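Local coordinates for protein 2-polyprenyl-6-methoxyphenol hydroxylase-like FAD-dependent oxidoreductase (PDB 6UI5) that belongs to the FAD-dependent oxidoreductases and binds flavin-adenine dinucleotide in a Rossmann-type domain, at residues E364-D369 against V373-I378; L80-V85 against T380-A385; K84-R89 against D400-R405; A48-M53 against T299-A304; A76-A81 against L346-P351. One frame throughout, in Å; residues are numbered along the deposited sequence.

Contact 1 of 5, residues E364-D369 against V373-I378; sequences EFLKFD and VFLAEI
Just before the Asp369 carbonyl meets Val373 across this contact, the Phe368 ring turns one face to Glu364 O, which sits 3.9 Å above the ring plane and offset toward the rim. The Phe365 ring serves the dimer instead: it meets the ring of Phe365 of the second subunit, their planes about 75° apart. Across the two segments the polar link is backbone only. Val373 N gives a straight hydrogen bond to Asp369 O at 2.9 Å (165° at the hydrogen), the i to i+4 bond of the first turn of helix 369-379. Val373 carries its CG1 anti to the backbone N (chi1 169°), which leaves CG2 beside that N, 3.4 Å from Asp369 O, flanking the hydrogen bond on the donor's side. The apolar part is one methyl pair, Leu366 CD2 against Leu375 CD1 at 4.2 Å, both leucines being extended. Phe368 N bonds back to Phe365 O at 2.9 Å, closing a type I turn, and Phe368 then takes the N-cap position. The side chain of Asn372 bonds the carbonyls of Leu366 and Phe368, tying the turn to the new helix. The whole is a tight corner between consecutive helices, 352-365 and 369-379: a type I turn leading straight into an N-cap.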
# COMPACT_ATOMS: atom_id res chain seq x y z
N GLU A 364 5.67 -2.26 -5.78
CA GLU A 364 6.35 -3.21 -4.89
C GLU A 364 5.37 -4.18 -4.25
O GLU A 364 5.63 -5.38 -4.19
CB GLU A 364 7.14 -2.46 -3.81
CG GLU A 364 8.42 -1.76 -4.29
CD GLU A 364 9.28 -2.61 -5.22
OE1 GLU A 364 9.53 -3.80 -4.90
OE2 GLU A 364 9.69 -2.09 -6.29
N PHE A 365 4.22 -3.67 -3.76
CA PHE A 365 3.29 -4.51 -3.01
C PHE A 365 2.67 -5.59 -3.89
O PHE A 365 2.46 -6.72 -3.45
CB PHE A 365 2.20 -3.66 -2.37
CG PHE A 365 2.67 -2.81 -1.21
CD1 PHE A 365 3.96 -2.89 -0.74
CD2 PHE A 365 1.77 -1.96 -0.56
CE1 PHE A 365 4.37 -2.12 0.33
CE2 PHE A 365 2.18 -1.17 0.50
CZ PHE A 365 3.48 -1.26 0.95
N LEU A 366 2.36 -5.25 -5.14
CA LEU A 366 1.79 -6.24 -6.05
C LEU A 366 2.80 -7.29 -6.50
O LEU A 366 2.46 -8.15 -7.32
CB LEU A 366 1.16 -5.54 -7.28
CG LEU A 366 -0.09 -4.72 -6.95
CD1 LEU A 366 -0.70 -4.04 -8.17
CD2 LEU A 366 -1.13 -5.62 -6.30
N LYS A 367 4.02 -7.25 -6.00
CA LYS A 367 4.86 -8.43 -6.17
C LYS A 367 4.50 -9.53 -5.19
O LYS A 367 4.98 -10.65 -5.36
CB LYS A 367 6.34 -8.07 -6.02
CG LYS A 367 6.90 -7.30 -7.22
CD LYS A 367 8.19 -6.55 -6.88
CE LYS A 367 8.69 -5.76 -8.09
NZ LYS A 367 10.07 -5.25 -7.91
N PHE A 368 3.65 -9.25 -4.20
CA PHE A 368 3.28 -10.18 -3.15
C PHE A 368 1.94 -10.85 -3.44
O PHE A 368 0.99 -10.21 -3.88
CB PHE A 368 3.19 -9.48 -1.80
CG PHE A 368 4.41 -8.68 -1.44
CD1 PHE A 368 5.69 -9.17 -1.70
CD2 PHE A 368 4.27 -7.43 -0.83
CE1 PHE A 368 6.82 -8.43 -1.36
CE2 PHE A 368 5.39 -6.68 -0.48
CZ PHE A 368 6.67 -7.17 -0.75
N ASP A 369 1.87 -12.15 -3.13
CA ASP A 369 0.65 -12.91 -3.41
C ASP A 369 -0.51 -12.47 -2.51
O ASP A 369 -1.64 -12.32 -2.99
CB ASP A 369 0.93 -14.40 -3.26
CG ASP A 369 1.95 -14.92 -4.26
OD1 ASP A 369 2.55 -14.10 -5.00
OD2 ASP A 369 2.15 -16.16 -4.30
N VAL A 373 -4.17 -11.17 -3.93
CA VAL A 373 -5.39 -11.92 -3.67
C VAL A 373 -6.36 -11.06 -2.87
O VAL A 373 -7.56 -11.00 -3.19
CB VAL A 373 -5.05 -13.24 -2.97
CG1 VAL A 373 -6.31 -13.92 -2.43
CG2 VAL A 373 -4.30 -14.13 -3.96
N PHE A 374 -5.86 -10.35 -1.87
CA PHE A 374 -6.74 -9.54 -1.04
C PHE A 374 -7.46 -8.49 -1.86
O PHE A 374 -8.70 -8.39 -1.81
CB PHE A 374 -5.95 -8.89 0.08
CG PHE A 374 -6.70 -7.80 0.79
CD1 PHE A 374 -7.68 -8.11 1.73
CD2 PHE A 374 -6.40 -6.46 0.57
CE1 PHE A 374 -8.35 -7.12 2.40
CE2 PHE A 374 -7.06 -5.47 1.24
CZ PHE A 374 -8.04 -5.79 2.16
N LEU A 375 -6.70 -7.71 -2.66
CA LEU A 375 -7.28 -6.64 -3.49
C LEU A 375 -8.18 -7.20 -4.59
O LEU A 375 -9.30 -6.70 -4.78
CB LEU A 375 -6.19 -5.79 -4.11
CG LEU A 375 -5.37 -4.94 -3.14
CD1 LEU A 375 -4.26 -4.20 -3.88
CD2 LEU A 375 -6.27 -3.95 -2.38
N ALA A 376 -7.73 -8.24 -5.29
CA ALA A 376 -8.55 -8.85 -6.34
C ALA A 376 -9.87 -9.37 -5.79
O ALA A 376 -10.91 -9.32 -6.48
CB ALA A 376 -7.80 -9.99 -7.02
N GLU A 377 -9.86 -9.91 -4.59
CA GLU A 377 -11.10 -10.40 -3.99
C GLU A 377 -12.06 -9.26 -3.74
O GLU A 377 -13.27 -9.39 -3.99
CB GLU A 377 -10.81 -11.11 -2.67
CG GLU A 377 -10.16 -12.46 -2.85
CD GLU A 377 -10.18 -13.23 -1.55
OE1 GLU A 377 -10.27 -14.48 -1.64
OE2 GLU A 377 -10.13 -12.60 -0.45
N ILE A 378 -11.55 -8.15 -3.22
CA ILE A 378 -12.41 -7.05 -2.81
C ILE A 378 -12.97 -6.31 -4.03
O ILE A 378 -14.19 -6.16 -4.17
CB ILE A 378 -11.63 -6.15 -1.85
CG1 ILE A 378 -11.71 -6.79 -0.48
CG2 ILE A 378 -12.16 -4.74 -1.80
CD1 ILE A 378 -10.80 -6.18 0.46

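Contact 2 of 5, residues L80-V85 against T380-A385; sequences LAFEKV and TNLGPA
One methyl group, Leu382 CD1, touches both Phe82 and Val85, coming up to the pair from one side. It lies 3.8 Å from Phe82 CE1, at the ring edge and near the ring plane, and 3.7 Å from Val85 CG1; the leucine side chain runs at about a right angle to that of Phe82. Val85 in turn sets its CB 4.2 Å above one face of the Phe82 ring, offset toward the rim, so the methyl meets a pair that is already packed together. With CG anti to the backbone N (chi1 -177°), Phe82 also brings CE1 within 3.9 Å of Thr380 CG2, an oblique approach. The hydroxyl of Thr380 turns to its own helix, where OG1 hydrogen-bonds to the carbonyls of Ala376 and Glu377. No hydrogen bond joins the two segments, and the touching side chains are largely buried. The chain leaves helix 369-379 at Asn381, whose positive phi accompanies bonds back into the last turn: a Schellman motif, packed at its exit against the 3-10 turn 82-84.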
# COMPACT_ATOMS: atom_id res chain seq x y z
N LEU A 80 -3.91 -6.94 -11.67
CA LEU A 80 -3.98 -7.76 -10.47
C LEU A 80 -3.97 -9.24 -10.85
O LEU A 80 -4.77 -9.68 -11.69
CB LEU A 80 -5.23 -7.45 -9.65
CG LEU A 80 -5.33 -6.07 -9.04
CD1 LEU A 80 -6.70 -5.88 -8.44
CD2 LEU A 80 -4.28 -5.93 -7.99
N ALA A 81 -3.06 -10.00 -10.22
CA ALA A 81 -2.94 -11.45 -10.44
C ALA A 81 -4.20 -12.16 -9.94
O ALA A 81 -4.24 -12.76 -8.86
CB ALA A 81 -1.69 -12.00 -9.76
N PHE A 82 -5.26 -12.09 -10.74
CA PHE A 82 -6.52 -12.69 -10.32
C PHE A 82 -6.46 -14.21 -10.33
O PHE A 82 -7.24 -14.85 -9.62
CB PHE A 82 -7.66 -12.17 -11.21
CG PHE A 82 -9.04 -12.67 -10.81
CD1 PHE A 82 -9.68 -12.17 -9.69
CD2 PHE A 82 -9.69 -13.64 -11.57
CE1 PHE A 82 -10.96 -12.63 -9.33
CE2 PHE A 82 -10.97 -14.09 -11.22
CZ PHE A 82 -11.60 -13.59 -10.10
N GLU A 83 -5.55 -14.80 -11.12
CA GLU A 83 -5.36 -16.25 -11.15
C GLU A 83 -4.94 -16.83 -9.80
O GLU A 83 -4.98 -18.05 -9.63
CB GLU A 83 -4.32 -16.61 -12.22
CG GLU A 83 -2.91 -16.03 -11.97
CD GLU A 83 -2.70 -14.65 -12.59
OE1 GLU A 83 -3.66 -14.09 -13.18
OE2 GLU A 83 -1.57 -14.12 -12.49
N LYS A 84 -4.53 -15.99 -8.85
CA LYS A 84 -4.15 -16.44 -7.52
C LYS A 84 -5.34 -16.52 -6.57
O LYS A 84 -5.19 -16.97 -5.43
CB LYS A 84 -3.07 -15.51 -6.94
CG LYS A 84 -1.83 -15.32 -7.83
CD LYS A 84 -0.58 -16.01 -7.28
CE LYS A 84 -0.63 -17.54 -7.41
NZ LYS A 84 0.47 -18.22 -6.63
N VAL A 85 -6.52 -16.09 -7.00
CA VAL A 85 -7.71 -16.16 -6.15
C VAL A 85 -8.21 -17.60 -6.13
O VAL A 85 -8.15 -18.31 -7.14
CB VAL A 85 -8.78 -15.16 -6.65
CG1 VAL A 85 -10.08 -15.28 -5.86
CG2 VAL A 85 -8.24 -13.74 -6.56
N THR A 380 -13.43 -7.39 -6.87
CA THR A 380 -14.42 -8.19 -7.62
C THR A 380 -15.64 -8.53 -6.78
O THR A 380 -16.53 -9.25 -7.26
CB THR A 380 -13.81 -9.46 -8.18
OG1 THR A 380 -13.30 -10.26 -7.10
CG2 THR A 380 -12.68 -9.15 -9.16
N ASN A 381 -15.72 -8.01 -5.55
CA ASN A 381 -16.77 -8.36 -4.59
C ASN A 381 -16.86 -9.86 -4.30
O ASN A 381 -17.88 -10.32 -3.76
CB ASN A 381 -18.11 -7.79 -5.05
CG ASN A 381 -18.04 -6.26 -5.22
OD1 ASN A 381 -18.07 -5.74 -6.33
ND2 ASN A 381 -17.88 -5.53 -4.10
N LEU A 382 -15.82 -10.66 -4.62
CA LEU A 382 -15.65 -11.95 -3.92
C LEU A 382 -15.43 -11.69 -2.45
O LEU A 382 -16.07 -12.29 -1.59
CB LEU A 382 -14.46 -12.73 -4.48
CG LEU A 382 -14.61 -13.08 -5.95
CD1 LEU A 382 -13.31 -13.69 -6.49
CD2 LEU A 382 -15.85 -13.98 -6.15
N GLY A 383 -14.49 -10.80 -2.17
CA GLY A 383 -14.74 -9.67 -1.31
C GLY A 383 -14.80 -10.09 0.11
O GLY A 383 -14.77 -11.27 0.43
N PRO A 384 -14.99 -9.13 0.97
CA PRO A 384 -14.75 -9.33 2.40
C PRO A 384 -15.39 -10.63 2.89
O PRO A 384 -16.62 -10.79 2.79
CB PRO A 384 -15.38 -8.10 3.05
CG PRO A 384 -16.50 -7.72 2.07
CD PRO A 384 -16.10 -8.21 0.68
N ALA A 385 -14.56 -11.59 3.31
CA ALA A 385 -15.04 -12.72 4.08
C ALA A 385 -15.85 -12.24 5.27
O ALA A 385 -15.44 -11.33 5.98
CB ALA A 385 -13.86 -13.58 4.57

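Contact 3 of 5, residues K84-R89 against D400-R405; sequences KVQGPR and DRLLGR
Gln86 O is held by the arginine three residues on, while the side chain of Gln86 crosses to Arg401 and Leu402. Arg89 NE donates to Gln86 O at 3.0 Å (139°), with the acceptor tilted some way out of the guanidinium plane of Arg89, and Arg89 NH2 adds a weak bond at 3.3 Å. The Gln86 chain extends anti to the backbone N and then bends at chi2 (96°): one face of the amide lies over Arg401 CB (Gln86 CD to Arg401 CB 4.2 Å), while Gln86 NE2 runs out to Leu402 CD2 at 3.7 Å. No hydrogen bond spans the contact. Asp400 OD1 accepts from Leu402 N at 3.0 Å, approached from above the carboxylate plane. Further along, Arg401 and Arg405 both reach Glu377 on helix 369-379, a shared carboxylate that would offset part of their charge and probably lets the two guanidinium groups lie close together. The 400-405 segment is thus an Asx turn running into a type II turn from Leu402 to Arg405, and it brings the start of the C-terminal family region, of the thioredoxin clan, against a loop of the FAD-binding part.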
# COMPACT_ATOMS: atom_id res chain seq x y z
N LYS A 84 -4.53 -15.99 -8.85
CA LYS A 84 -4.15 -16.44 -7.52
C LYS A 84 -5.34 -16.52 -6.57
O LYS A 84 -5.19 -16.97 -5.43
CB LYS A 84 -3.07 -15.51 -6.94
CG LYS A 84 -1.83 -15.32 -7.83
CD LYS A 84 -0.58 -16.01 -7.28
CE LYS A 84 -0.63 -17.54 -7.41
NZ LYS A 84 0.47 -18.22 -6.63
N VAL A 85 -6.52 -16.09 -7.00
CA VAL A 85 -7.71 -16.16 -6.15
C VAL A 85 -8.21 -17.60 -6.13
O VAL A 85 -8.15 -18.31 -7.14
CB VAL A 85 -8.78 -15.16 -6.65
CG1 VAL A 85 -10.08 -15.28 -5.86
CG2 VAL A 85 -8.24 -13.74 -6.56
N GLN A 86 -8.70 -18.03 -4.97
CA GLN A 86 -9.07 -19.42 -4.77
C GLN A 86 -10.15 -19.88 -5.76
O GLN A 86 -11.06 -19.12 -6.10
CB GLN A 86 -9.55 -19.61 -3.33
CG GLN A 86 -10.39 -20.85 -3.06
CD GLN A 86 -9.57 -22.01 -2.52
OE1 GLN A 86 -8.33 -22.02 -2.61
NE2 GLN A 86 -10.26 -22.98 -1.94
N GLY A 87 -10.03 -21.13 -6.21
CA GLY A 87 -11.10 -21.83 -6.89
C GLY A 87 -11.31 -21.33 -8.29
O GLY A 87 -10.64 -20.40 -8.73
N PRO A 88 -12.22 -21.96 -9.04
CA PRO A 88 -12.67 -21.35 -10.31
C PRO A 88 -13.65 -20.21 -10.07
O PRO A 88 -14.54 -20.29 -9.22
CB PRO A 88 -13.35 -22.51 -11.04
CG PRO A 88 -12.90 -23.76 -10.34
CD PRO A 88 -12.64 -23.36 -8.91
N ARG A 89 -13.47 -19.12 -10.84
CA ARG A 89 -14.44 -18.04 -10.90
C ARG A 89 -14.59 -17.47 -12.30
O ARG A 89 -14.14 -18.07 -13.28
CB ARG A 89 -14.09 -16.91 -9.93
CG ARG A 89 -13.38 -17.37 -8.64
CD ARG A 89 -14.16 -16.98 -7.42
NE ARG A 89 -13.60 -17.55 -6.20
CZ ARG A 89 -14.31 -18.01 -5.17
NH1 ARG A 89 -15.65 -17.95 -5.17
NH2 ARG A 89 -13.67 -18.54 -4.12
N ASP A 400 -8.10 -20.32 6.30
CA ASP A 400 -9.24 -20.92 5.61
C ASP A 400 -9.80 -19.92 4.61
O ASP A 400 -10.18 -18.81 4.98
CB ASP A 400 -10.31 -21.34 6.62
CG ASP A 400 -11.43 -22.17 6.00
OD1 ASP A 400 -11.45 -22.36 4.76
OD2 ASP A 400 -12.32 -22.61 6.75
N ARG A 401 -9.85 -20.32 3.34
CA ARG A 401 -10.30 -19.48 2.25
C ARG A 401 -11.76 -19.70 1.89
O ARG A 401 -12.25 -19.12 0.92
CB ARG A 401 -9.41 -19.73 1.02
CG ARG A 401 -8.06 -19.03 1.13
CD ARG A 401 -8.16 -17.61 0.62
NE ARG A 401 -7.63 -16.58 1.52
CZ ARG A 401 -7.90 -15.29 1.39
NH1 ARG A 401 -7.40 -14.40 2.25
NH2 ARG A 401 -8.68 -14.86 0.39
N LEU A 402 -12.46 -20.54 2.65
CA LEU A 402 -13.85 -20.85 2.36
C LEU A 402 -14.83 -20.28 3.37
O LEU A 402 -15.91 -19.81 2.97
CB LEU A 402 -14.04 -22.37 2.25
CG LEU A 402 -13.21 -23.05 1.15
CD1 LEU A 402 -13.37 -24.55 1.17
CD2 LEU A 402 -13.52 -22.50 -0.25
N LEU A 403 -14.49 -20.29 4.66
CA LEU A 403 -15.39 -19.78 5.69
C LEU A 403 -15.70 -18.31 5.45
O LEU A 403 -14.81 -17.51 5.15
CB LEU A 403 -14.79 -19.94 7.08
CG LEU A 403 -15.27 -21.12 7.94
CD1 LEU A 403 -14.43 -21.22 9.19
CD2 LEU A 403 -16.74 -21.01 8.31
N GLY A 404 -16.98 -17.97 5.61
CA GLY A 404 -17.43 -16.61 5.47
C GLY A 404 -17.50 -16.12 4.05
O GLY A 404 -17.58 -14.90 3.84
N ARG A 405 -17.43 -17.02 3.06
CA ARG A 405 -17.44 -16.63 1.65
C ARG A 405 -18.34 -17.54 0.83
O ARG A 405 -18.58 -18.69 1.18
CB ARG A 405 -16.05 -16.65 1.03
CG ARG A 405 -15.19 -15.72 1.81
CD ARG A 405 -14.00 -15.22 1.13
NE ARG A 405 -12.90 -15.41 2.06
CZ ARG A 405 -11.69 -14.88 1.90
NH1 ARG A 405 -10.74 -15.11 2.81
NH2 ARG A 405 -11.45 -14.09 0.86

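Contact 4 of 5, residues A48-M53 against T299-A304; sequences AGTLEM and TAIGDA
Thr50 is the first residue of helix 48-53 to meet helix 299-304, setting its methyl CG2 4.4 Å from Ile301 CG1. Its backbone N is hydrogen-bonded to the side-chain oxygen of Asn47, and its side chain lies about 7 Å from the bound FAD. Glu52 points its carboxylate elsewhere, to salt bridges with Arg89 and Arg406. Met53, one turn on from Thr50, carries the contact. Its chain leaves the backbone with CG anti to the carbonyl carbon, runs straight through chi2 and then bends at chi3 (-93°), so that sulfur and terminal methyl both lie along the backbone of Gly302. Met53 SD is 3.4 Å from Gly302 CA and 3.6 Å from Gly302 N, while Met53 CE is 3.7 Å from Gly302 N. With no side chain at Gly302, the thioether settles directly on the helix surface. Nearer the root, Met53 CB touches Ile301 CG2 at 4.3 Å, and Ile301 goes on to pack against Pro12 and Met16 of helix 12-22. The contact is buried, and no hydrogen bond crosses it. The axes of the two segments come within 9.5 Å and run in broadly the same direction, inclined at 34°. This is helix-on-helix packing deep in the Rossmann-type FAD-binding domain, where helix 295-316 packs against both helix 48-55 and helix 12-22, with Ile301 touching the two.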
# COMPACT_ATOMS: atom_id res chain seq x y z
N ALA A 48 -17.30 -10.54 -10.93
CA ALA A 48 -17.51 -11.96 -10.61
C ALA A 48 -18.34 -12.16 -9.34
O ALA A 48 -19.17 -13.06 -9.27
CB ALA A 48 -16.18 -12.67 -10.48
N GLY A 49 -18.14 -11.31 -8.33
CA GLY A 49 -18.92 -11.46 -7.11
C GLY A 49 -20.39 -11.15 -7.31
O GLY A 49 -21.26 -11.79 -6.71
N THR A 50 -20.69 -10.15 -8.17
CA THR A 50 -22.07 -9.81 -8.48
C THR A 50 -22.71 -10.92 -9.30
O THR A 50 -23.88 -11.25 -9.09
CB THR A 50 -22.12 -8.49 -9.24
OG1 THR A 50 -21.57 -7.45 -8.43
CG2 THR A 50 -23.55 -8.16 -9.62
N LEU A 51 -21.95 -11.50 -10.22
CA LEU A 51 -22.46 -12.64 -10.97
C LEU A 51 -22.86 -13.80 -10.04
O LEU A 51 -23.96 -14.34 -10.17
CB LEU A 51 -21.45 -13.09 -12.02
CG LEU A 51 -21.52 -12.19 -13.26
CD1 LEU A 51 -20.26 -12.29 -14.15
CD2 LEU A 51 -22.78 -12.50 -14.03
N GLU A 52 -21.99 -14.19 -9.08
CA GLU A 52 -22.34 -15.31 -8.19
C GLU A 52 -23.63 -15.03 -7.41
O GLU A 52 -24.50 -15.89 -7.31
CB GLU A 52 -21.21 -15.68 -7.19
CG GLU A 52 -19.75 -15.56 -7.67
CD GLU A 52 -18.67 -15.90 -6.57
OE1 GLU A 52 -17.71 -16.62 -6.92
OE2 GLU A 52 -18.79 -15.48 -5.37
N MET A 53 -23.76 -13.82 -6.86
CA MET A 53 -24.98 -13.48 -6.11
C MET A 53 -26.22 -13.50 -6.99
O MET A 53 -27.31 -13.81 -6.50
CB MET A 53 -24.85 -12.10 -5.48
CG MET A 53 -23.89 -12.07 -4.34
SD MET A 53 -23.95 -10.48 -3.55
CE MET A 53 -22.63 -9.62 -4.43
N THR A 299 -21.43 -4.11 -4.23
CA THR A 299 -21.83 -3.84 -2.86
C THR A 299 -23.34 -3.62 -2.77
O THR A 299 -23.98 -4.08 -1.81
CB THR A 299 -21.05 -2.64 -2.31
OG1 THR A 299 -21.23 -1.52 -3.17
CG2 THR A 299 -19.56 -2.95 -2.27
N ALA A 300 -23.93 -2.97 -3.77
CA ALA A 300 -25.37 -2.73 -3.74
C ALA A 300 -26.13 -4.05 -3.70
O ALA A 300 -26.99 -4.27 -2.85
CB ALA A 300 -25.79 -1.90 -4.95
N ILE A 301 -25.84 -4.94 -4.66
CA ILE A 301 -26.50 -6.23 -4.67
C ILE A 301 -26.10 -7.03 -3.43
O ILE A 301 -26.95 -7.64 -2.76
CB ILE A 301 -26.15 -6.97 -5.98
CG1 ILE A 301 -26.67 -6.18 -7.18
CG2 ILE A 301 -26.76 -8.33 -5.98
CD1 ILE A 301 -28.14 -6.38 -7.40
N GLY A 302 -24.81 -6.99 -3.07
CA GLY A 302 -24.34 -7.62 -1.84
C GLY A 302 -25.10 -7.16 -0.61
O GLY A 302 -25.46 -7.97 0.23
N ASP A 303 -25.41 -5.86 -0.53
CA ASP A 303 -26.15 -5.34 0.61
C ASP A 303 -27.51 -6.03 0.72
O ASP A 303 -27.93 -6.47 1.80
CB ASP A 303 -26.34 -3.82 0.49
CG ASP A 303 -25.10 -3.01 0.89
OD1 ASP A 303 -24.13 -3.55 1.45
OD2 ASP A 303 -25.12 -1.78 0.64
N ALA A 304 -28.22 -6.13 -0.40
CA ALA A 304 -29.58 -6.65 -0.37
C ALA A 304 -29.59 -8.14 -0.11
O ALA A 304 -30.47 -8.66 0.59
CB ALA A 304 -30.31 -6.34 -1.69

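Contact 5 of 5, residues A76-A81 against L346-P351; sequences ADLRLA and LALLYP
Leu348 reaches Ala76 and Leu78 with two different parts of its side chain. Near its root, Leu348 CB rests 4.1 Å from Ala76 CB. With CG anti to the carbonyl carbon and a turned second torsion (chi2 76°), it then sends CD2 to within 4.0 Å of Leu78 CD1. Leu78 keeps the extended form (chi2 -172°), and the two leucines cross at about a right angle. Ala76 and Asp77 form the tight connection of a beta hairpin, between antiparallel strands 69-75 and 78-80, and the hairpin end packs on the link between helices 325-346 and 352-365. Asp77 places CG between its backbone N and carbonyl carbon (chi1 64°), bringing OD1 4.3 Å from Leu349 CD2; the charge itself is met by a salt bridge from Arg359 on helix 352-365. At the end of helix 325-346, Leu346 O accepts from both Leu349 N, at 2.8 Å, and Tyr350 N, at 3.2 Å. A cis peptide follows Tyr350, and Pro351 CB lies over the centre of the tyrosine ring.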
# COMPACT_ATOMS: atom_id res chain seq x y z
N ALA A 76 -6.54 0.68 -10.20
CA ALA A 76 -6.32 1.82 -11.08
C ALA A 76 -6.08 1.26 -12.47
O ALA A 76 -6.96 0.63 -13.06
CB ALA A 76 -5.15 2.69 -10.60
N ASP A 77 -4.85 1.42 -12.98
CA ASP A 77 -4.49 0.93 -14.31
C ASP A 77 -3.41 -0.14 -14.25
O ASP A 77 -2.81 -0.46 -15.28
CB ASP A 77 -4.04 2.09 -15.20
CG ASP A 77 -2.79 2.76 -14.69
OD1 ASP A 77 -2.89 3.56 -13.74
OD2 ASP A 77 -1.70 2.48 -15.24
N LEU A 78 -3.15 -0.70 -13.07
CA LEU A 78 -2.24 -1.82 -12.92
C LEU A 78 -3.00 -3.14 -12.99
O LEU A 78 -4.21 -3.20 -12.79
CB LEU A 78 -1.49 -1.75 -11.59
CG LEU A 78 -0.73 -0.46 -11.33
CD1 LEU A 78 0.12 -0.57 -10.06
CD2 LEU A 78 0.11 -0.09 -12.55
N ARG A 79 -2.26 -4.21 -13.27
CA ARG A 79 -2.82 -5.55 -13.34
C ARG A 79 -2.84 -6.20 -11.98
O ARG A 79 -1.87 -6.08 -11.23
CB ARG A 79 -2.00 -6.43 -14.28
CG ARG A 79 -2.55 -7.81 -14.37
CD ARG A 79 -1.67 -8.76 -15.16
NE ARG A 79 -2.27 -10.08 -15.12
CZ ARG A 79 -2.05 -10.98 -14.16
NH1 ARG A 79 -1.22 -10.73 -13.15
NH2 ARG A 79 -2.68 -12.14 -14.24
N LEU A 80 -3.91 -6.94 -11.67
CA LEU A 80 -3.98 -7.76 -10.47
C LEU A 80 -3.97 -9.24 -10.85
O LEU A 80 -4.77 -9.68 -11.69
CB LEU A 80 -5.23 -7.45 -9.65
CG LEU A 80 -5.33 -6.07 -9.04
CD1 LEU A 80 -6.70 -5.88 -8.44
CD2 LEU A 80 -4.28 -5.93 -7.99
N ALA A 81 -3.06 -10.00 -10.22
CA ALA A 81 -2.94 -11.45 -10.44
C ALA A 81 -4.20 -12.16 -9.94
O ALA A 81 -4.24 -12.76 -8.86
CB ALA A 81 -1.69 -12.00 -9.76
N LEU A 346 -7.62 5.89 -6.65
CA LEU A 346 -7.52 7.26 -7.15
C LEU A 346 -6.14 7.85 -6.86
O LEU A 346 -5.62 8.66 -7.65
CB LEU A 346 -8.61 8.15 -6.56
CG LEU A 346 -10.02 7.99 -7.13
CD1 LEU A 346 -10.96 9.06 -6.58
CD2 LEU A 346 -10.00 8.03 -8.65
N ALA A 347 -5.51 7.44 -5.75
CA ALA A 347 -4.25 8.07 -5.37
C ALA A 347 -3.08 7.63 -6.23
O ALA A 347 -1.97 8.11 -6.02
CB ALA A 347 -3.93 7.79 -3.90
N LEU A 348 -3.30 6.71 -7.18
CA LEU A 348 -2.32 6.44 -8.22
C LEU A 348 -2.54 7.29 -9.47
O LEU A 348 -1.81 7.14 -10.45
CB LEU A 348 -2.33 4.95 -8.61
CG LEU A 348 -1.88 3.95 -7.55
CD1 LEU A 348 -2.93 3.74 -6.53
CD2 LEU A 348 -1.48 2.61 -8.17
N LEU A 349 -3.53 8.18 -9.44
CA LEU A 349 -3.85 9.03 -10.57
C LEU A 349 -3.60 10.50 -10.29
O LEU A 349 -2.99 11.20 -11.11
CB LEU A 349 -5.32 8.81 -10.95
CG LEU A 349 -5.51 7.41 -11.52
CD1 LEU A 349 -6.98 7.13 -11.70
CD2 LEU A 349 -4.78 7.30 -12.84
N TYR A 350 -4.02 10.98 -9.13
CA TYR A 350 -4.03 12.40 -8.90
C TYR A 350 -3.89 12.71 -7.42
O TYR A 350 -4.45 12.02 -6.59
CB TYR A 350 -5.32 12.99 -9.47
CG TYR A 350 -5.45 14.49 -9.31
CD1 TYR A 350 -4.98 15.37 -10.29
CD2 TYR A 350 -6.05 15.03 -8.18
CE1 TYR A 350 -5.10 16.74 -10.14
CE2 TYR A 350 -6.16 16.40 -8.02
CZ TYR A 350 -5.70 17.25 -9.00
OH TYR A 350 -5.83 18.61 -8.82
N PRO A 351 -3.18 13.79 -7.07
CA PRO A 351 -2.42 14.66 -7.98
C PRO A 351 -1.17 13.95 -8.45
O PRO A 351 -0.83 12.89 -7.90
CB PRO A 351 -2.08 15.88 -7.13
CG PRO A 351 -2.22 15.43 -5.72
CD PRO A 351 -3.27 14.35 -5.71

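In the fold
Contact 4 lies near the centre of the chain and is fully buried, a thioether on glycine backbone beside aliphatic side chains; contact 2 is also buried, but joins loops. Contacts 1, 3 and 5 lie farther out and only partly buried, with a backbone helix bond in contact 1, an amide on aliphatic groups in contact 3 and leucine packing in contact 5. Helix 369-379 links three of them: it starts in contact 1, ends at contact 2, and sends Glu377 to Arg401 and Arg405 of contact 3. Residues 76-89 run through contacts 5, 2 and 3 in turn. The Arg89-Glu52 salt bridge and a probable hydrogen bond from Gly49 N to Thr380 O connect contacts 3 and 2 to contact 4.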